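Local coordinates for uncharacterized protein (Bacteroides eggerthii, PDB 4FTD) that is of unknown function but probably serves carbohydrate metabolism, joining an immunoglobulin-like domain to a six-bladed beta-propeller in one chain, at residues L18-L23 with K42-P47; I37-K42 with K99-K104; D191-A196 with S205-G210; P214-Y219 with I230-V235. All blocks are in the same frame, centred on the assembly; numbering follows the deposited sequence.

From the N terminus, interaction 1 comes first: residues 18-23 meet 42-47, closing the loop that holds strand 31-38. Before that loop is complete, segment 37-42 begins interaction 2, which reaches on to 99-104. The two therefore cross along the chain, share Lys42 and lie with centres about 9 Å apart, tying four strands of the mixed N-terminal sheet together. Interactions 3 and 4 follow in series and close two successive hairpins of one four-stranded antiparallel sheet in the propeller. Their inner strands, 201-207 and 215-220, are neighbours, and Ser206 meets Lys216 between them. The centres of interactions 1 and 3 are about 67 Å apart, on opposite sides of the chain's centre.

Interaction 1: L18-L23 with K42-P47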
loop_
_atom_site.group_PDB
_atom_site.type_symbol
_atom_site.label_atom_id
_atom_site.label_comp_id
_atom_site.label_asym_id
_atom_site.label_seq_id
_atom_site.Cartn_x
_atom_site.Cartn_y
_atom_site.Cartn_z
ATOM N N LEU A 18 -38.118 17.124 -25.567
ATOM C CA LEU A 18 -37.082 18.173 -25.624
ATOM C C LEU A 18 -36.295 18.323 -24.287
ATOM O O LEU A 18 -35.108 18.629 -24.285
ATOM C CB LEU A 18 -37.755 19.485 -26.058
ATOM C CG LEU A 18 -38.597 19.419 -27.337
ATOM C CD1 LEU A 18 -39.395 20.697 -27.581
ATOM C CD2 LEU A 18 -37.682 19.118 -28.512
ATOM N N SER A 19 -36.949 18.106 -23.141
ATOM C CA SER A 19 -36.246 18.114 -21.840
ATOM C C SER A 19 -37.095 17.392 -20.807
ATOM O O SER A 19 -38.297 17.266 -20.977
ATOM C CB SER A 19 -35.930 19.540 -21.352
ATOM O OG SER A 19 -37.107 20.231 -20.980
ATOM N N ILE A 20 -36.458 16.905 -19.755
ATOM C CA ILE A 20 -37.159 16.144 -18.729
ATOM C C ILE A 20 -36.406 16.286 -17.392
ATOM O O ILE A 20 -35.170 16.401 -17.348
ATOM C CB ILE A 20 -37.324 14.661 -19.184
ATOM C CG1 ILE A 20 -38.335 13.914 -18.275
ATOM C CG2 ILE A 20 -35.955 13.991 -19.350
ATOM C CD1 ILE A 20 -38.813 12.565 -18.774
ATOM N N LYS A 21 -37.175 16.369 -16.324
ATOM C CA LYS A 21 -36.658 16.382 -14.969
ATOM C C LYS A 21 -37.521 15.555 -14.062
ATOM O O LYS A 21 -38.754 15.456 -14.270
ATOM C CB LYS A 21 -36.483 17.788 -14.387
ATOM C CG LYS A 21 -37.224 18.931 -15.028
ATOM C CD LYS A 21 -37.044 20.208 -14.205
ATOM C CE LYS A 21 -37.351 21.472 -14.997
ATOM N NZ LYS A 21 -37.448 22.703 -14.145
ATOM N N ILE A 22 -36.859 14.951 -13.080
ATOM C CA ILE A 22 -37.521 14.314 -11.936
ATOM C C ILE A 22 -37.608 15.414 -10.870
ATOM O O ILE A 22 -36.624 16.077 -10.570
ATOM C CB ILE A 22 -36.737 13.100 -11.423
ATOM C CG1 ILE A 22 -36.822 11.935 -12.419
ATOM C CG2 ILE A 22 -37.228 12.646 -10.033
ATOM C CD1 ILE A 22 -35.726 10.920 -12.199
ATOM N N LEU A 23 -38.795 15.650 -10.335
ATOM C CA LEU A 23 -38.994 16.759 -9.392
ATOM C C LEU A 23 -38.847 16.348 -7.919
ATOM O O LEU A 23 -38.648 17.197 -7.052
ATOM C CB LEU A 23 -40.377 17.373 -9.631
ATOM C CG LEU A 23 -40.717 17.880 -11.026
ATOM C CD1 LEU A 23 -42.229 18.209 -11.014
ATOM C CD2 LEU A 23 -39.881 19.114 -11.395
ATOM N N LYS A 42 -33.071 7.018 -28.455
ATOM C CA LYS A 42 -34.350 7.037 -27.741
ATOM C C LYS A 42 -34.144 6.583 -26.279
ATOM O O LYS A 42 -34.823 5.685 -25.794
ATOM C CB LYS A 42 -35.411 6.163 -28.453
ATOM C CG LYS A 42 -35.549 6.334 -29.971
ATOM C CD LYS A 42 -36.108 7.684 -30.433
ATOM C CE LYS A 42 -35.942 7.828 -31.949
ATOM N NZ LYS A 42 -35.885 9.238 -32.427
ATOM N N THR A 43 -33.190 7.201 -25.586
ATOM C CA THR A 43 -32.931 6.892 -24.175
ATOM C C THR A 43 -32.946 8.164 -23.350
ATOM O O THR A 43 -32.737 9.280 -23.863
ATOM C CB THR A 43 -31.563 6.192 -23.975
ATOM O OG1 THR A 43 -30.530 7.101 -24.359
ATOM C CG2 THR A 43 -31.457 4.899 -24.836
ATOM N N ILE A 44 -33.218 7.983 -22.066
ATOM C CA ILE A 44 -33.194 9.055 -21.103
ATOM C C ILE A 44 -32.398 8.544 -19.904
ATOM O O ILE A 44 -32.658 7.450 -19.406
ATOM C CB ILE A 44 -34.605 9.476 -20.631
ATOM C CG1 ILE A 44 -35.546 9.859 -21.815
ATOM C CG2 ILE A 44 -34.490 10.637 -19.627
ATOM C CD1 ILE A 44 -37.044 9.838 -21.482
ATOM N N ASN A 45 -31.419 9.328 -19.477
ATOM C CA ASN A 45 -30.643 9.060 -18.258
ATOM C C ASN A 45 -30.663 10.241 -17.295
ATOM O O ASN A 45 -30.967 11.363 -17.669
ATOM C CB ASN A 45 -29.188 8.658 -18.585
ATOM C CG ASN A 45 -29.115 7.273 -19.151
ATOM O OD1 ASN A 45 -29.082 6.313 -18.398
ATOM N ND2 ASN A 45 -29.239 7.153 -20.469
ATOM N N PHE A 46 -30.345 9.938 -16.046
ATOM C CA PHE A 46 -30.233 10.916 -14.974
ATOM C C PHE A 46 -28.998 10.619 -14.160
ATOM O O PHE A 46 -28.560 9.477 -14.119
ATOM C CB PHE A 46 -31.436 10.793 -14.021
ATOM C CG PHE A 46 -32.748 11.091 -14.669
ATOM C CD1 PHE A 46 -33.470 10.076 -15.288
ATOM C CD2 PHE A 46 -33.252 12.383 -14.675
ATOM C CE1 PHE A 46 -34.696 10.347 -15.906
ATOM C CE2 PHE A 46 -34.455 12.671 -15.309
ATOM C CZ PHE A 46 -35.179 11.650 -15.914
ATOM N N PRO A 47 -28.468 11.626 -13.463
ATOM C CA PRO A 47 -27.446 11.291 -12.451
ATOM C C PRO A 47 -28.028 10.304 -11.423
ATOM O O PRO A 47 -29.254 10.196 -11.252
ATOM C CB PRO A 47 -27.103 12.628 -11.803
ATOM C CG PRO A 47 -27.939 13.669 -12.454
ATOM C CD PRO A 47 -28.711 13.066 -13.593
#
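Ile22 sets its terminal methyl almost exactly over the middle of the Phe46 ring: CD1 lies 3.6 Å from the ring centroid and only 3° off the ring normal, a CH-pi contact on one face. Ile22 CG1 stands beside its backbone N (chi1 -71°), and the extended chi2 of 161° carries CD1 out over the ring. The same ring meets the strand at two more places. Lys21 CA is at its edge, 4.3 Å from Phe46 CE2, and Ile20 CG2 approaches Phe46 CZ obliquely. That Ile20 methyl also touches Ile44, CG2 to CG2 at 3.7 Å, the two side chains crossing at about a right angle.

No hydrogen bond joins the segments. The backbones stay well apart, with 8.4 Å between the CA atoms of Lys21 and Phe46, the nearest pair. Strand 31-38 lies between strands 17-22 and 43-45 in the sheet, and the side chains meet past it, on the buried side, in what is probably the immunoglobulin-like domain. Leu90, Ile60 and Met103 add to the same cluster. With four of the five touching residues buried and all contacts apolar, cohesion here comes from hydrophobic burial and ring-face dispersion.

Interaction 2: I37-K42 with K99-K104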
loop_
_atom_site.group_PDB
_atom_site.type_symbol
_atom_site.label_atom_id
_atom_site.label_comp_id
_atom_site.label_asym_id
_atom_site.label_seq_id
_atom_site.Cartn_x
_atom_site.Cartn_y
_atom_site.Cartn_z
ATOM N N ILE A 37 -31.288 13.335 -22.667
ATOM C CA ILE A 37 -32.026 12.648 -23.725
ATOM C C ILE A 37 -31.108 12.388 -24.903
ATOM O O ILE A 37 -30.484 13.306 -25.402
ATOM C CB ILE A 37 -33.236 13.483 -24.206
ATOM C CG1 ILE A 37 -34.118 13.863 -22.997
ATOM C CG2 ILE A 37 -34.061 12.699 -25.244
ATOM C CD1 ILE A 37 -34.966 15.088 -23.190
ATOM N N ASP A 38 -30.995 11.131 -25.311
ATOM C CA ASP A 38 -30.270 10.782 -26.534
ATOM C C ASP A 38 -31.351 10.448 -27.551
ATOM O O ASP A 38 -31.907 9.357 -27.534
ATOM C CB ASP A 38 -29.327 9.600 -26.306
ATOM C CG ASP A 38 -28.387 9.368 -27.481
ATOM O OD1 ASP A 38 -28.829 9.511 -28.642
ATOM O OD2 ASP A 38 -27.198 9.060 -27.233
ATOM N N GLU A 39 -31.659 11.394 -28.432
ATOM C CA GLU A 39 -32.759 11.220 -29.383
ATOM C C GLU A 39 -32.557 10.103 -30.408
ATOM O O GLU A 39 -33.519 9.443 -30.778
ATOM C CB GLU A 39 -33.064 12.545 -30.098
ATOM C CG GLU A 39 -34.260 12.490 -31.056
ATOM C CD GLU A 39 -35.560 12.132 -30.370
ATOM O OE1 GLU A 39 -35.712 12.475 -29.181
ATOM O OE2 GLU A 39 -36.431 11.518 -31.020
ATOM N N ALA A 40 -31.324 9.913 -30.882
ATOM C CA ALA A 40 -31.039 8.873 -31.881
ATOM C C ALA A 40 -31.267 7.496 -31.262
ATOM O O ALA A 40 -31.857 6.617 -31.898
ATOM C CB ALA A 40 -29.612 8.996 -32.421
ATOM N N LYS A 41 -30.830 7.333 -30.008
ATOM C CA LYS A 41 -30.968 6.060 -29.276
ATOM C C LYS A 41 -32.300 5.924 -28.521
ATOM O O LYS A 41 -32.620 4.839 -28.026
ATOM C CB LYS A 41 -29.794 5.891 -28.308
ATOM C CG LYS A 41 -28.464 5.757 -29.036
ATOM C CD LYS A 41 -27.276 5.808 -28.089
ATOM C CE LYS A 41 -25.973 5.807 -28.886
ATOM N NZ LYS A 41 -24.816 6.222 -28.051
ATOM N N LYS A 42 -33.071 7.018 -28.455
ATOM C CA LYS A 42 -34.350 7.037 -27.741
ATOM C C LYS A 42 -34.144 6.583 -26.279
ATOM O O LYS A 42 -34.823 5.685 -25.794
ATOM C CB LYS A 42 -35.411 6.163 -28.453
ATOM C CG LYS A 42 -35.549 6.334 -29.971
ATOM C CD LYS A 42 -36.108 7.684 -30.433
ATOM C CE LYS A 42 -35.942 7.828 -31.949
ATOM N NZ LYS A 42 -35.885 9.238 -32.427
ATOM N N LYS A 99 -44.145 7.949 -29.494
ATOM C CA LYS A 99 -42.722 7.633 -29.488
ATOM C C LYS A 99 -42.360 7.139 -28.112
ATOM O O LYS A 99 -42.719 7.748 -27.111
ATOM C CB LYS A 99 -41.871 8.855 -29.850
ATOM C CG LYS A 99 -40.370 8.557 -29.964
ATOM C CD LYS A 99 -39.541 9.770 -30.367
ATOM C CE LYS A 99 -39.621 10.077 -31.857
ATOM N NZ LYS A 99 -39.036 11.414 -32.154
ATOM N N ASP A 100 -41.646 6.020 -28.068
ATOM C CA ASP A 100 -41.215 5.416 -26.810
ATOM C C ASP A 100 -39.714 5.657 -26.552
ATOM O O ASP A 100 -38.869 5.418 -27.413
ATOM C CB ASP A 100 -41.487 3.921 -26.822
ATOM C CG ASP A 100 -42.978 3.565 -26.642
ATOM O OD1 ASP A 100 -43.803 4.442 -26.307
ATOM O OD2 ASP A 100 -43.317 2.364 -26.810
ATOM N N TYR A 101 -39.411 6.154 -25.356
ATOM C CA TYR A 101 -38.046 6.364 -24.884
ATOM C C TYR A 101 -37.829 5.364 -23.753
ATOM O O TYR A 101 -38.752 5.089 -22.982
ATOM C CB TYR A 101 -37.897 7.802 -24.334
ATOM C CG TYR A 101 -37.919 8.884 -25.394
ATOM C CD1 TYR A 101 -39.126 9.412 -25.864
ATOM C CD2 TYR A 101 -36.741 9.413 -25.903
ATOM C CE1 TYR A 101 -39.149 10.415 -26.818
ATOM C CE2 TYR A 101 -36.765 10.407 -26.867
ATOM C CZ TYR A 101 -37.978 10.905 -27.312
ATOM O OH TYR A 101 -38.026 11.894 -28.266
ATOM N N LEU A 102 -36.619 4.821 -23.663
ATOM C CA LEU A 102 -36.226 3.931 -22.571
ATOM C C LEU A 102 -35.567 4.794 -21.496
ATOM O O LEU A 102 -34.457 5.318 -21.690
ATOM C CB LEU A 102 -35.269 2.833 -23.056
ATOM C CG LEU A 102 -35.987 1.646 -23.668
ATOM C CD1 LEU A 102 -34.977 0.604 -24.168
ATOM C CD2 LEU A 102 -36.931 1.070 -22.609
HETATM N N MSE A 103 -36.257 4.932 -20.367
HETATM C CA MSE A 103 -35.821 5.816 -19.301
HETATM C C MSE A 103 -35.226 5.036 -18.141
HETATM O O MSE A 103 -35.930 4.273 -17.499
HETATM C CB MSE A 103 -36.980 6.691 -18.832
HETATM C CG MSE A 103 -36.574 7.668 -17.738
HETATM SE SE MSE A 103 -37.958 8.996 -17.368
HETATM C CE MSE A 103 -38.018 8.893 -15.340
ATOM N N LYS A 104 -33.934 5.270 -17.874
ATOM C CA LYS A 104 -33.195 4.544 -16.843
ATOM C C LYS A 104 -32.976 5.424 -15.613
ATOM O O LYS A 104 -32.513 6.564 -15.734
ATOM C CB LYS A 104 -31.842 4.064 -17.378
ATOM C CG LYS A 104 -31.077 3.139 -16.422
ATOM C CD LYS A 104 -29.657 2.883 -16.910
ATOM C CE LYS A 104 -29.645 2.054 -18.188
ATOM N NZ LYS A 104 -28.250 1.780 -18.616
#
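Tyr101 and Glu39 meet at their polar ends, and the tyrosine is the side chain to follow. Its CB sits 4.0 Å from Lys42 O, the carbonyl that accepts the backbone N of Leu102 at 2.9 Å in a nearly straight bond (171°). With CG beside the backbone N (chi1 -71°), the ring passes alongside the 39-42 turn. CD2 comes to 3.8 Å from Lys42 CA, and CE2 packs obliquely on Ile37 CG2. At the tip, OH donates to Glu39 OE1 at 2.6 Å. That oxygen lies in the ring plane at its edge and uses its syn lone pair, while the carboxylate and ring planes stand 68° apart. Tyr101 OH is also hydrogen-bonded to the backbone N of Leu17.

The other carboxylate oxygen, OE2, faces the lysines. Lys99 NZ makes a salt bridge to Glu39 OE2 at 2.8 Å, on the syn side though somewhat out of plane, and bonds Thr15 O as well. Lys42, modelled in two conformers, in one of them brings NZ to OE2 from the opposite face, so this arm is less certain. The turn of residues 39-42 is thus clasped to strand 98-106 in the N-terminal sheet. One carboxylate serves a phenol and at least one ammonium group, an environment that would probably favour its ionised form and, where Lys42 also reaches it, offset the closeness of the lysines.

Interaction 3: D191-A196 with S205-G210; sequences DYNMGA and SSLSGG
This is the pairing of a beta hairpin within a propeller blade: strands 190-198 and 201-207 are the first two of a four-stranded antiparallel sheet, and Asn193 and Met194 both face Ser205 in a classic beta bulge. Two backbone bonds hold the bulge. Asn193 N donates to Ser205 O at 3.0 Å, bent at the hydrogen (133°), and Ser205 N donates to Met194 O at 3.0 Å along a straighter path (164°). The strand axes run at 135° to each other, well short of antiparallel, and beside the bulge the chains crowd together. There Tyr192 CA leans on Ser205 O at 3.4 Å in a CA-H...O contact, and Ser206 CB rests against Asp191 O.

A water occupies the bulge. It accepts from Met194 N at 3.1 Å, donates to Ser206 O at 2.9 Å and is hydrogen-bonded to Ser205 OG, giving Met194 N an acceptor and linking it to the partner strand. Ser205 OG lies between its backbone N and carbonyl carbon, which places it next to both the water and Met194 CB; Tyr251 OH is its further partner. Ser206 OG turns to the next strand, bonding Lys216 N and Pro214 O. Nearly every touching residue is buried. Among the side chains of the same region, Asn193 and Leu207 run side by side, with Asn193 ND2 bonded to Gly246 O and standing 4.1 Å from Leu207 CD1.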
loop_
_atom_site.group_PDB
_atom_site.type_symbol
_atom_site.label_atom_id
_atom_site.label_comp_id
_atom_site.label_asym_id
_atom_site.label_seq_id
_atom_site.Cartn_x
_atom_site.Cartn_y
_atom_site.Cartn_z
ATOM N N ASP A 191 29.548 -1.254 8.971
ATOM C CA ASP A 191 29.157 -0.357 10.072
ATOM C C ASP A 191 27.627 -0.184 10.157
ATOM O O ASP A 191 27.090 0.102 11.187
ATOM C CB ASP A 191 29.752 1.006 9.839
ATOM C CG ASP A 191 31.285 1.040 10.004
ATOM O OD1 ASP A 191 31.867 0.192 10.690
ATOM O OD2 ASP A 191 31.865 1.971 9.423
ATOM N N TYR A 192 26.980 -0.180 9.000
ATOM C CA TYR A 192 25.533 -0.115 8.866
ATOM C C TYR A 192 25.148 -0.788 7.533
ATOM O O TYR A 192 25.945 -0.881 6.598
ATOM C CB TYR A 192 24.970 1.281 9.002
ATOM C CG TYR A 192 25.931 2.341 8.526
ATOM C CD1 TYR A 192 26.086 2.583 7.171
ATOM C CD2 TYR A 192 26.695 3.058 9.427
ATOM C CE1 TYR A 192 27.021 3.491 6.718
ATOM C CE2 TYR A 192 27.635 4.014 8.977
ATOM C CZ TYR A 192 27.775 4.200 7.630
ATOM O OH TYR A 192 28.639 5.078 7.115
ATOM N N ASN A 193 23.909 -1.234 7.493
ATOM C CA ASN A 193 23.371 -1.987 6.383
ATOM C C ASN A 193 21.883 -1.814 6.274
ATOM O O ASN A 193 21.421 -1.234 5.308
ATOM C CB ASN A 193 23.762 -3.443 6.502
ATOM C CG ASN A 193 23.524 -4.235 5.205
ATOM O OD1 ASN A 193 23.886 -3.755 4.135
ATOM N ND2 ASN A 193 22.948 -5.451 5.294
HETATM N N MSE A 194 21.101 -2.249 7.274
HETATM C CA MSE A 194 19.625 -2.022 7.242
HETATM C C MSE A 194 19.297 -0.830 8.134
HETATM O O MSE A 194 20.098 -0.414 8.924
HETATM C CB MSE A 194 18.883 -3.246 7.779
HETATM C CG MSE A 194 19.091 -4.465 6.949
HETATM SE SE MSE A 194 18.224 -4.248 5.144
HETATM C CE MSE A 194 19.771 -4.213 3.905
ATOM N N GLY A 195 18.090 -0.304 7.999
ATOM C CA GLY A 195 17.613 0.710 8.934
ATOM C C GLY A 195 16.152 1.002 8.643
ATOM O O GLY A 195 15.577 0.406 7.733
ATOM N N ALA A 196 15.611 1.994 9.314
ATOM C CA ALA A 196 14.207 2.322 9.177
ATOM C C ALA A 196 13.973 3.711 9.778
ATOM O O ALA A 196 14.644 4.134 10.732
ATOM C CB ALA A 196 13.351 1.260 9.900
ATOM N N SER A 205 21.213 -0.586 11.749
ATOM C CA SER A 205 21.863 -1.738 12.305
ATOM C C SER A 205 23.101 -2.104 11.480
ATOM O O SER A 205 23.085 -1.955 10.248
ATOM C CB SER A 205 20.901 -2.907 12.392
ATOM O OG SER A 205 20.179 -3.140 11.160
ATOM N N SER A 206 24.122 -2.629 12.156
ATOM C CA SER A 206 25.331 -3.085 11.500
ATOM C C SER A 206 25.084 -4.445 10.821
ATOM O O SER A 206 23.984 -5.031 10.966
ATOM C CB SER A 206 26.488 -3.180 12.518
ATOM O OG SER A 206 26.377 -4.264 13.408
ATOM N N LEU A 207 26.086 -4.903 10.095
ATOM C CA LEU A 207 26.170 -6.244 9.546
ATOM C C LEU A 207 27.242 -6.957 10.388
ATOM O O LEU A 207 28.397 -6.518 10.422
ATOM C CB LEU A 207 26.527 -6.305 8.047
ATOM C CG LEU A 207 26.659 -7.791 7.596
ATOM C CD1 LEU A 207 25.314 -8.196 7.139
ATOM C CD2 LEU A 207 27.646 -7.957 6.467
ATOM N N SER A 208 26.817 -8.012 11.109
ATOM C CA SER A 208 27.694 -8.836 11.905
ATOM C C SER A 208 28.088 -10.053 11.068
ATOM O O SER A 208 27.249 -10.926 10.829
ATOM C CB SER A 208 26.964 -9.335 13.190
ATOM O OG SER A 208 27.739 -10.298 13.911
ATOM N N GLY A 209 29.355 -10.155 10.689
ATOM C CA GLY A 209 29.846 -11.265 9.865
ATOM C C GLY A 209 30.263 -12.549 10.582
ATOM O O GLY A 209 30.696 -13.477 9.938
ATOM N N GLY A 210 30.144 -12.618 11.904
ATOM C CA GLY A 210 30.487 -13.850 12.629
ATOM C C GLY A 210 30.107 -13.636 14.063
ATOM O O GLY A 210 29.658 -12.552 14.419
HETATM O O HOH W 1 21.716 -4.412 9.353
#

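Interaction 4: P214-Y219 with I230-V235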
loop_
_atom_site.group_PDB
_atom_site.type_symbol
_atom_site.label_atom_id
_atom_site.label_comp_id
_atom_site.label_asym_id
_atom_site.label_seq_id
_atom_site.Cartn_x
_atom_site.Cartn_y
_atom_site.Cartn_z
ATOM N N PRO A 214 30.616 -7.233 16.164
ATOM C CA PRO A 214 29.550 -6.484 16.837
ATOM C C PRO A 214 28.276 -6.330 15.985
ATOM O O PRO A 214 28.340 -5.985 14.803
ATOM C CB PRO A 214 30.181 -5.125 17.111
ATOM C CG PRO A 214 31.666 -5.389 17.166
ATOM C CD PRO A 214 31.877 -6.453 16.124
ATOM N N PHE A 215 27.147 -6.668 16.589
ATOM C CA PHE A 215 25.855 -6.489 15.996
ATOM C C PHE A 215 25.150 -5.351 16.714
ATOM O O PHE A 215 24.556 -5.551 17.738
ATOM C CB PHE A 215 25.086 -7.812 16.006
ATOM C CG PHE A 215 23.798 -7.799 15.202
ATOM C CD1 PHE A 215 23.715 -7.193 13.945
ATOM C CD2 PHE A 215 22.706 -8.573 15.632
ATOM C CE1 PHE A 215 22.548 -7.214 13.201
ATOM C CE2 PHE A 215 21.535 -8.613 14.874
ATOM C CZ PHE A 215 21.461 -7.955 13.659
ATOM N N LYS A 216 25.277 -4.156 16.145
ATOM C CA LYS A 216 24.917 -2.927 16.812
ATOM C C LYS A 216 23.700 -2.320 16.191
ATOM O O LYS A 216 23.468 -2.511 14.987
ATOM C CB LYS A 216 26.114 -1.974 16.780
ATOM C CG LYS A 216 27.345 -2.555 17.475
ATOM C CD LYS A 216 28.554 -1.647 17.410
ATOM C CE LYS A 216 28.392 -0.496 18.360
ATOM N NZ LYS A 216 29.520 0.431 18.187
ATOM N N ILE A 217 22.897 -1.674 17.029
ATOM C CA ILE A 217 21.706 -0.931 16.634
ATOM C C ILE A 217 21.870 0.481 17.195
ATOM O O ILE A 217 22.208 0.674 18.382
ATOM C CB ILE A 217 20.403 -1.540 17.151
ATOM C CG1 ILE A 217 20.333 -3.048 16.776
ATOM C CG2 ILE A 217 19.187 -0.794 16.647
ATOM C CD1 ILE A 217 19.142 -3.783 17.357
ATOM N N TYR A 218 21.660 1.426 16.302
ATOM C CA TYR A 218 21.780 2.824 16.568
ATOM C C TYR A 218 20.438 3.546 16.378
ATOM O O TYR A 218 19.616 3.147 15.533
ATOM C CB TYR A 218 22.770 3.417 15.591
ATOM C CG TYR A 218 24.167 2.810 15.663
ATOM C CD1 TYR A 218 24.494 1.694 14.909
ATOM C CD2 TYR A 218 25.154 3.373 16.492
ATOM C CE1 TYR A 218 25.788 1.162 14.915
ATOM C CE2 TYR A 218 26.445 2.846 16.527
ATOM C CZ TYR A 218 26.754 1.734 15.745
ATOM O OH TYR A 218 28.015 1.244 15.728
ATOM N N TYR A 219 20.296 4.668 17.109
ATOM C CA TYR A 219 19.081 5.445 17.168
ATOM C C TYR A 219 19.365 6.940 17.092
ATOM O O TYR A 219 20.278 7.440 17.779
ATOM C CB TYR A 219 18.393 5.132 18.517
ATOM C CG TYR A 219 17.141 5.949 18.864
ATOM C CD1 TYR A 219 15.876 5.535 18.460
ATOM C CD2 TYR A 219 17.217 7.055 19.696
ATOM C CE1 TYR A 219 14.742 6.244 18.815
ATOM C CE2 TYR A 219 16.083 7.772 20.037
ATOM C CZ TYR A 219 14.847 7.356 19.589
ATOM O OH TYR A 219 13.701 8.041 19.918
ATOM N N ILE A 230 21.992 1.770 20.988
ATOM C CA ILE A 230 20.944 1.135 21.809
ATOM C C ILE A 230 21.107 -0.379 21.933
ATOM O O ILE A 230 20.464 -0.981 22.768
ATOM C CB ILE A 230 19.493 1.546 21.376
ATOM C CG1 ILE A 230 19.124 1.076 19.970
ATOM C CG2 ILE A 230 19.349 3.054 21.513
ATOM C CD1 ILE A 230 17.640 1.221 19.625
ATOM N N ALA A 231 21.977 -0.988 21.131
ATOM C CA ALA A 231 22.311 -2.414 21.283
ATOM C C ALA A 231 23.674 -2.674 20.749
ATOM O O ALA A 231 24.118 -2.035 19.766
ATOM C CB ALA A 231 21.317 -3.300 20.553
ATOM N N ASN A 232 24.337 -3.620 21.384
ATOM C CA ASN A 232 25.624 -4.145 20.982
ATOM C C ASN A 232 25.599 -5.644 21.327
ATOM O O ASN A 232 26.050 -6.069 22.371
ATOM C CB ASN A 232 26.764 -3.324 21.622
ATOM C CG ASN A 232 28.112 -3.649 21.024
ATOM O OD1 ASN A 232 28.260 -4.657 20.381
ATOM N ND2 ASN A 232 29.093 -2.828 21.287
ATOM N N ILE A 233 25.000 -6.409 20.423
ATOM C CA ILE A 233 24.622 -7.795 20.640
ATOM C C ILE A 233 25.799 -8.679 20.303
ATOM O O ILE A 233 26.416 -8.571 19.220
ATOM C CB ILE A 233 23.382 -8.159 19.793
ATOM C CG1 ILE A 233 22.180 -7.297 20.218
ATOM C CG2 ILE A 233 23.098 -9.654 19.840
ATOM C CD1 ILE A 233 21.047 -7.285 19.212
ATOM N N ASN A 234 26.180 -9.467 21.302
ATOM C CA ASN A 234 27.211 -10.484 21.174
ATOM C C ASN A 234 26.496 -11.734 20.691
ATOM O O ASN A 234 25.899 -12.442 21.489
ATOM C CB ASN A 234 27.872 -10.759 22.518
ATOM C CG ASN A 234 29.065 -11.672 22.398
ATOM O OD1 ASN A 234 29.154 -12.517 21.505
ATOM N ND2 ASN A 234 30.018 -11.482 23.294
ATOM N N VAL A 235 26.600 -12.018 19.397
ATOM C CA VAL A 235 25.874 -13.130 18.784
ATOM C C VAL A 235 26.379 -14.463 19.340
ATOM O O VAL A 235 25.604 -15.414 19.482
ATOM C CB VAL A 235 25.934 -13.056 17.234
ATOM C CG1 VAL A 235 25.303 -14.310 16.590
ATOM C CG2 VAL A 235 25.183 -11.805 16.770
#
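Pro214 enters the strand with its CB 3.8 Å from Asn232 OD1. Phe215 follows, paired with Ile233 as a hydrogen-bonded antiparallel pair: Ile233 N to Phe215 O is a firm bond at 2.9 Å, whereas the return bond from Phe215 N is weak. Their side chains lie side by side on the same face, and Val235 CG2 fits against Phe215 CB at 4.1 Å.

Lys216 and Asn232 form the non-hydrogen-bonded pair on the other face. The aliphatic part of the lysine runs along the asparagine amide, CG to OD1 and CE to ND2, then bends at chi3 (75°) so that NZ bonds Tyr218 OH as well as Lys186 O. Ile217 brings back the Phe215 face. Its N donates to Ala231 O at 3.0 Å, and its O accepts from both Ile230 N, at 2.8 Å, and Ala231 N, at 3.2 Å: a classic beta bulge in which one carbonyl serves two residues. Ile217 CD1 covers Ala231 CB, and CG2 meets Ile230 CG1 at 3.8 Å. Tyr218 turns away, and Tyr219 puts its CB against Ile230 CG2 before its ring leads off toward Tyr203, which it meets edge-to-face.

The two strands make the second hairpin of a propeller blade. Strand 215-220 has strand 201-207 on its other flank, Phe215 stacks edge-to-face on Phe263, and Ile230, Ala231 and Ile233 pack on strand 281-291 of the next four-stranded sheet.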